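Local coordinates for protein acetyltransferase (Klebsiella pneumoniae, PDB 5XUN) that is a GNAT-family toxin of a type II toxin-antitoxin system that probably transfers an acetyl group from acetyl-CoA to glycyl-tRNA(Gly), at residues V119-S124 and K166-L171; G149-V154 and L160-T165. The protein carries 1 engineered substitution. All coordinates share one frame; numbering follows the deposited sequence.

Interaction 1. Residues V119-S124 and K166-L171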
loop_
_atom_site.group_PDB
_atom_site.type_symbol
_atom_site.label_atom_id
_atom_site.label_comp_id
_atom_site.label_asym_id
_atom_site.label_seq_id
_atom_site.Cartn_x
_atom_site.Cartn_y
_atom_site.Cartn_z
ATOM N N VAL B 119 -7.107 9.798 -0.369
ATOM C CA VAL B 119 -6.200 8.974 -1.161
ATOM C C VAL B 119 -6.093 7.581 -0.561
ATOM O O VAL B 119 -6.149 6.573 -1.274
ATOM C CB VAL B 119 -4.818 9.644 -1.279
ATOM C CG1 VAL B 119 -3.825 8.692 -1.916
ATOM C CG2 VAL B 119 -4.916 10.931 -2.082
ATOM N N VAL B 120 -5.926 7.504 0.758
ATOM C CA VAL B 120 -5.791 6.210 1.420
ATOM C C VAL B 120 -7.093 5.426 1.332
ATOM O O VAL B 120 -7.088 4.191 1.221
ATOM C CB VAL B 120 -5.338 6.409 2.875
ATOM C CG1 VAL B 120 -5.423 5.104 3.653
ATOM C CG2 VAL B 120 -3.914 6.957 2.892
ATOM N N TRP B 121 -8.226 6.126 1.401
ATOM C CA TRP B 121 -9.514 5.469 1.221
ATOM C C TRP B 121 -9.595 4.816 -0.149
ATOM O O TRP B 121 -9.879 3.618 -0.258
ATOM C CB TRP B 121 -10.642 6.484 1.404
ATOM C CG TRP B 121 -12.007 5.909 1.278
ATOM C CD1 TRP B 121 -12.501 4.812 1.920
ATOM C CD2 TRP B 121 -13.072 6.416 0.466
ATOM N NE1 TRP B 121 -13.805 4.599 1.552
ATOM C CE2 TRP B 121 -14.179 5.571 0.658
ATOM C CE3 TRP B 121 -13.194 7.503 -0.406
ATOM C CZ2 TRP B 121 -15.394 5.778 0.009
ATOM C CZ3 TRP B 121 -14.400 7.707 -1.050
ATOM C CH2 TRP B 121 -15.484 6.849 -0.840
ATOM N N GLY B 122 -9.274 5.576 -1.202
ATOM C CA GLY B 122 -9.231 4.998 -2.534
ATOM C C GLY B 122 -8.303 3.801 -2.615
ATOM O O GLY B 122 -8.648 2.777 -3.211
ATOM N N ALA B 123 -7.119 3.912 -2.000
ATOM C CA ALA B 123 -6.143 2.831 -2.037
ATOM C C ALA B 123 -6.639 1.593 -1.300
ATOM O O ALA B 123 -6.373 0.464 -1.730
ATOM C CB ALA B 123 -4.817 3.308 -1.450
ATOM N N SER B 124 -7.360 1.784 -0.191
ATOM C CA SER B 124 -7.800 0.664 0.631
ATOM C C SER B 124 -8.799 -0.236 -0.088
ATOM O O SER B 124 -8.933 -1.413 0.277
ATOM C CB SER B 124 -8.432 1.193 1.920
ATOM O OG SER B 124 -9.693 1.798 1.641
ATOM N N LYS B 166 -11.186 1.754 9.011
ATOM C CA LYS B 166 -12.570 1.696 9.466
ATOM C C LYS B 166 -13.124 3.090 9.746
ATOM O O LYS B 166 -14.274 3.397 9.408
ATOM C CB LYS B 166 -12.654 0.829 10.719
ATOM C CG LYS B 166 -14.060 0.423 11.079
ATOM C CD LYS B 166 -14.185 0.211 12.564
ATOM C CE LYS B 166 -15.643 0.201 12.969
ATOM N NZ LYS B 166 -16.249 -1.136 12.738
ATOM N N SER B 167 -12.307 3.961 10.338
ATOM C CA SER B 167 -12.734 5.338 10.569
ATOM C C SER B 167 -12.689 6.165 9.290
ATOM O O SER B 167 -13.531 7.048 9.085
ATOM C CB SER B 167 -11.870 5.975 11.647
ATOM O OG SER B 167 -11.986 5.247 12.849
ATOM N N ILE B 168 -11.696 5.920 8.434
ATOM C CA ILE B 168 -11.609 6.651 7.172
ATOM C C ILE B 168 -12.887 6.478 6.356
ATOM O O ILE B 168 -13.436 7.446 5.820
ATOM C CB ILE B 168 -10.366 6.204 6.380
ATOM C CG1 ILE B 168 -9.085 6.542 7.156
ATOM C CG2 ILE B 168 -10.373 6.820 5.000
ATOM C CD1 ILE B 168 -7.775 6.076 6.456
ATOM N N GLU B 169 -13.381 5.239 6.246
ATOM C CA GLU B 169 -14.571 5.007 5.429
ATOM C C GLU B 169 -15.797 5.720 5.995
ATOM O O GLU B 169 -16.670 6.145 5.227
ATOM C CB GLU B 169 -14.824 3.513 5.259
ATOM C CG GLU B 169 -15.235 2.795 6.502
ATOM C CD GLU B 169 -16.254 1.723 6.215
ATOM O OE1 GLU B 169 -16.769 1.119 7.182
ATOM O OE2 GLU B 169 -16.541 1.493 5.019
ATOM N N GLN B 170 -15.874 5.878 7.319
ATOM C CA GLN B 170 -16.950 6.672 7.913
ATOM C C GLN B 170 -16.903 8.121 7.446
ATOM O O GLN B 170 -17.940 8.790 7.399
ATOM C CB GLN B 170 -16.876 6.626 9.446
ATOM C CG GLN B 170 -17.120 5.263 10.104
ATOM C CD GLN B 170 -18.590 4.846 10.107
ATOM O OE1 GLN B 170 -19.434 5.480 9.473
ATOM N NE2 GLN B 170 -18.898 3.778 10.839
ATOM N N LEU B 171 -15.712 8.628 7.108
ATOM C CA LEU B 171 -15.593 10.005 6.633
ATOM C C LEU B 171 -16.292 10.219 5.296
ATOM O O LEU B 171 -16.743 11.333 5.009
ATOM C CB LEU B 171 -14.119 10.406 6.510
ATOM C CG LEU B 171 -13.228 10.429 7.757
ATOM C CD1 LEU B 171 -11.798 10.787 7.375
ATOM C CD2 LEU B 171 -13.750 11.390 8.820
#

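Interaction 2. Residues G149-V154 and L160-T165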
loop_
_atom_site.group_PDB
_atom_site.type_symbol
_atom_site.label_atom_id
_atom_site.label_comp_id
_atom_site.label_asym_id
_atom_site.label_seq_id
_atom_site.Cartn_x
_atom_site.Cartn_y
_atom_site.Cartn_z
ATOM N N GLY B 149 -7.791 13.056 15.642
ATOM C CA GLY B 149 -8.397 11.785 15.954
ATOM C C GLY B 149 -7.498 10.585 15.813
ATOM O O GLY B 149 -7.980 9.458 15.959
ATOM N N PHE B 150 -6.210 10.780 15.554
ATOM C CA PHE B 150 -5.325 9.632 15.479
ATOM C C PHE B 150 -5.257 8.960 16.843
ATOM O O PHE B 150 -5.444 9.595 17.882
ATOM C CB PHE B 150 -3.926 10.048 15.029
ATOM C CG PHE B 150 -3.807 10.334 13.551
ATOM C CD1 PHE B 150 -4.419 11.442 12.994
ATOM C CD2 PHE B 150 -3.062 9.504 12.726
ATOM C CE1 PHE B 150 -4.306 11.719 11.642
ATOM C CE2 PHE B 150 -2.942 9.776 11.371
ATOM C CZ PHE B 150 -3.561 10.882 10.828
ATOM N N ILE B 151 -5.017 7.659 16.839
ATOM C CA ILE B 151 -4.977 6.888 18.071
ATOM C C ILE B 151 -3.524 6.573 18.390
ATOM O O ILE B 151 -2.686 6.403 17.497
ATOM C CB ILE B 151 -5.843 5.612 17.994
ATOM C CG1 ILE B 151 -5.280 4.625 16.984
ATOM C CG2 ILE B 151 -7.261 5.972 17.599
ATOM C CD1 ILE B 151 -4.725 3.388 17.608
ATOM N N GLN B 152 -3.271 6.408 19.655
ATOM C CA GLN B 152 -1.941 6.197 20.103
ATOM C C GLN B 152 -1.536 4.756 20.136
ATOM O O GLN B 152 -2.173 3.966 20.684
ATOM C CB GLN B 152 -1.808 6.819 21.489
ATOM C CG GLN B 152 -0.602 6.383 22.235
ATOM C CD GLN B 152 0.591 7.157 21.829
ATOM O OE1 GLN B 152 0.730 8.294 22.180
ATOM N NE2 GLN B 152 1.494 6.512 21.152
ATOM N N LEU B 153 -0.430 4.459 19.527
ATOM C CA LEU B 153 0.116 3.125 19.503
ATOM C C LEU B 153 1.180 2.944 20.586
ATOM O O LEU B 153 1.710 3.902 21.052
ATOM C CB LEU B 153 0.743 2.846 18.146
ATOM C CG LEU B 153 -0.070 2.811 16.865
ATOM C CD1 LEU B 153 0.782 2.742 15.628
ATOM C CD2 LEU B 153 -1.087 1.713 16.842
ATOM N N VAL B 154 1.497 1.708 20.959
ATOM C CA VAL B 154 2.528 1.409 21.971
ATOM C C VAL B 154 2.170 2.068 23.303
ATOM O O VAL B 154 1.111 1.840 23.790
ATOM C CB VAL B 154 3.977 1.693 21.504
ATOM C CG1 VAL B 154 4.994 0.862 22.263
ATOM C CG2 VAL B 154 4.139 1.368 20.052
ATOM N N LEU B 160 4.287 6.963 17.757
ATOM C CA LEU B 160 3.632 6.165 16.730
ATOM C C LEU B 160 2.125 6.318 16.875
ATOM O O LEU B 160 1.562 6.003 17.928
ATOM C CB LEU B 160 4.046 4.700 16.842
ATOM C CG LEU B 160 5.551 4.442 16.967
ATOM C CD1 LEU B 160 5.837 2.956 17.096
ATOM C CD2 LEU B 160 6.318 5.043 15.802
ATOM N N LEU B 161 1.478 6.814 15.825
ATOM C CA LEU B 161 0.044 7.047 15.809
ATOM C C LEU B 161 -0.559 6.331 14.607
ATOM O O LEU B 161 0.149 5.880 13.700
ATOM C CB LEU B 161 -0.292 8.544 15.770
ATOM C CG LEU B 161 0.388 9.404 16.842
ATOM C CD1 LEU B 161 0.044 10.868 16.644
ATOM C CD2 LEU B 161 -0.003 8.937 18.238
ATOM N N PHE B 162 -1.884 6.231 14.603
ATOM C CA PHE B 162 -2.565 5.371 13.650
ATOM C C PHE B 162 -3.983 5.877 13.466
ATOM O O PHE B 162 -4.636 6.265 14.435
ATOM C CB PHE B 162 -2.567 3.919 14.149
ATOM C CG PHE B 162 -3.288 2.957 13.250
ATOM C CD1 PHE B 162 -2.760 2.604 12.017
ATOM C CD2 PHE B 162 -4.496 2.394 13.646
ATOM C CE1 PHE B 162 -3.421 1.706 11.199
ATOM C CE2 PHE B 162 -5.161 1.500 12.832
ATOM C CZ PHE B 162 -4.626 1.160 11.603
ATOM N N TYR B 163 -4.453 5.869 12.229
ATOM C CA TYR B 163 -5.840 6.213 11.936
ATOM C C TYR B 163 -6.450 5.066 11.142
ATOM O O TYR B 163 -6.046 4.833 9.986
ATOM C CB TYR B 163 -5.925 7.529 11.169
ATOM C CG TYR B 163 -7.288 8.186 11.222
ATOM C CD1 TYR B 163 -8.300 7.791 10.359
ATOM C CD2 TYR B 163 -7.556 9.215 12.121
ATOM C CE1 TYR B 163 -9.543 8.391 10.390
ATOM C CE2 TYR B 163 -8.801 9.826 12.161
ATOM C CZ TYR B 163 -9.791 9.412 11.292
ATOM O OH TYR B 163 -11.032 10.011 11.315
ATOM N N PRO B 164 -7.408 4.327 11.708
ATOM C CA PRO B 164 -7.885 3.103 11.046
ATOM C C PRO B 164 -8.714 3.384 9.802
ATOM O O PRO B 164 -9.493 4.339 9.743
ATOM C CB PRO B 164 -8.725 2.405 12.123
ATOM C CG PRO B 164 -8.969 3.407 13.186
ATOM C CD PRO B 164 -8.055 4.577 13.007
ATOM N N THR B 165 -8.522 2.529 8.791
ATOM C CA THR B 165 -9.364 2.551 7.596
ATOM C C THR B 165 -10.845 2.497 7.955
ATOM O O THR B 165 -11.680 3.132 7.297
ATOM C CB THR B 165 -8.989 1.372 6.687
ATOM O OG1 THR B 165 -7.635 1.518 6.242
ATOM C CG2 THR B 165 -9.900 1.281 5.488
#

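Interaction 1. Residues V119-S124 and K166-L171
Ile-168 meets Trp-121 and Val-120 with two different branches. Its CG2 methyl lies 3.6 Å from CB of Trp-121, and the two side chains lie alongside, running opposite ways. Its CD1 reaches CG1 of Val-120 at 3.8 Å; here the valine is met broadside, nearly perpendicular. The extended chain of Ile-168 carries CD1 away from its own helix to this second partner. The indole of Trp-121 continues the contact outward. Its CG is anti to the backbone N (chi1 -178°), and the five-membered ring thereby comes beside Glu-169. There NE1 is 4.0 Å from CA of Glu-169 and equally far from its CB. This is packing against the aliphatic base of Glu-169, not an ionic contact: the carboxylate points away from the indole N-H, its plane 50° from that of the ring.

The backbones come nearest at Trp-121 and Ile-168, whose CA atoms are 6.4 Å apart. The axes of the two short helical segments approach to 9.8 Å, with their N-to-C directions 111° apart. In the GNAT fold, helix 108-126 is the helix that follows the acetyl-CoA-binding strand and loop. Here the C-terminal helix 165-171 lies across its later turns.

The backbone O of Trp-121 accepts a bond from Ser-124 OG at 2.6 Å, which ties the side chain of Ser-124 back to its own helix. A second shell holds the Trp-121 ring: Phe-172 stacks on it, and Lys-125 makes a cation-pi contact with it. Val-120 packs on Ile-129, while Ile-168 is also supported by Tyr-163 and by Met-117, one turn before Trp-121 on helix 108-126. Val-119 sets this helix against strand 59-71 and against Ala-126 of the second subunit.

Interaction 2. Residues G149-V154 and L160-T165
Ile-151 and Phe-162 form the antiparallel hydrogen-bonded pair of this beta hairpin. Ile-151 N gives an almost straight bond to Phe-162 O (2.8 Å, 176° at the hydrogen). The return bond, Phe-162 N to Ile-151 O, is weak and bent. Further along, Leu-153 N donates to Leu-160 O at 3.0 Å. Between these bonds, Gln-152 and Leu-161 are a non-hydrogen-bonded pair.

The Gln-152 amide is held at both ends. The bend at chi2 (82°) folds it over the next residue, where NE2 meets a lone pair of Leu-153 O at 2.6 Å. This carbonyl lies slightly out of the amide plane. NE2 also donates to Ser-158 O, while OE1 accepts from Lys-142 NZ. NE2 is 3.3 Å from Leu-160 O, but the angle is too poor for a bond.

Leu-153 CD2 packs 3.8 Å from CB of Phe-162, with its CD1 near Leu-160 CB. CB of Tyr-163 sits over a face of the Phe-150 ring, 3.9 Å from its centroid, a CH-pi contact. The tyrosine ring turns its edge to that ring, planes at 60°. Gly-149 ends helix 139-147 in a Schellman motif.

As in the C-terminal part of the GNAT fold, strand 160-164 is inserted between strands 131-135 and 151-152, leaving 151-152 outermost in the chain. Its other edge bonds strand 131-135, Leu-161 with Val-134 and Tyr-163 with Leu-132. Phe-150 packs on Met-117 of helix 108-126, and Leu-161 on Leu-146 of helix 139-147.

Overall arrangement
Strand 160-164 runs directly into helix 165-171, so the two interactions share one piece of chain; interaction 2 is nested inside the loop that interaction 1 closes. Their centres are 14 Å apart, and they touch through Tyr-163. Its CD1 lies 3.5 Å from CG1 of Ile-168, and its OH lies 3.9 Å from CD2 of Leu-171. A second link joins Ser-124 CB to Thr-165 CG2 at 3.9 Å. Interaction 2 is nearer the cofactor: the side chain of Leu-161 is about 8 Å from bound acetyl coenzyme A, against about 13 Å for that of Val-120. Gln-43 of the second subunit packs on both Ser-124 and Thr-165.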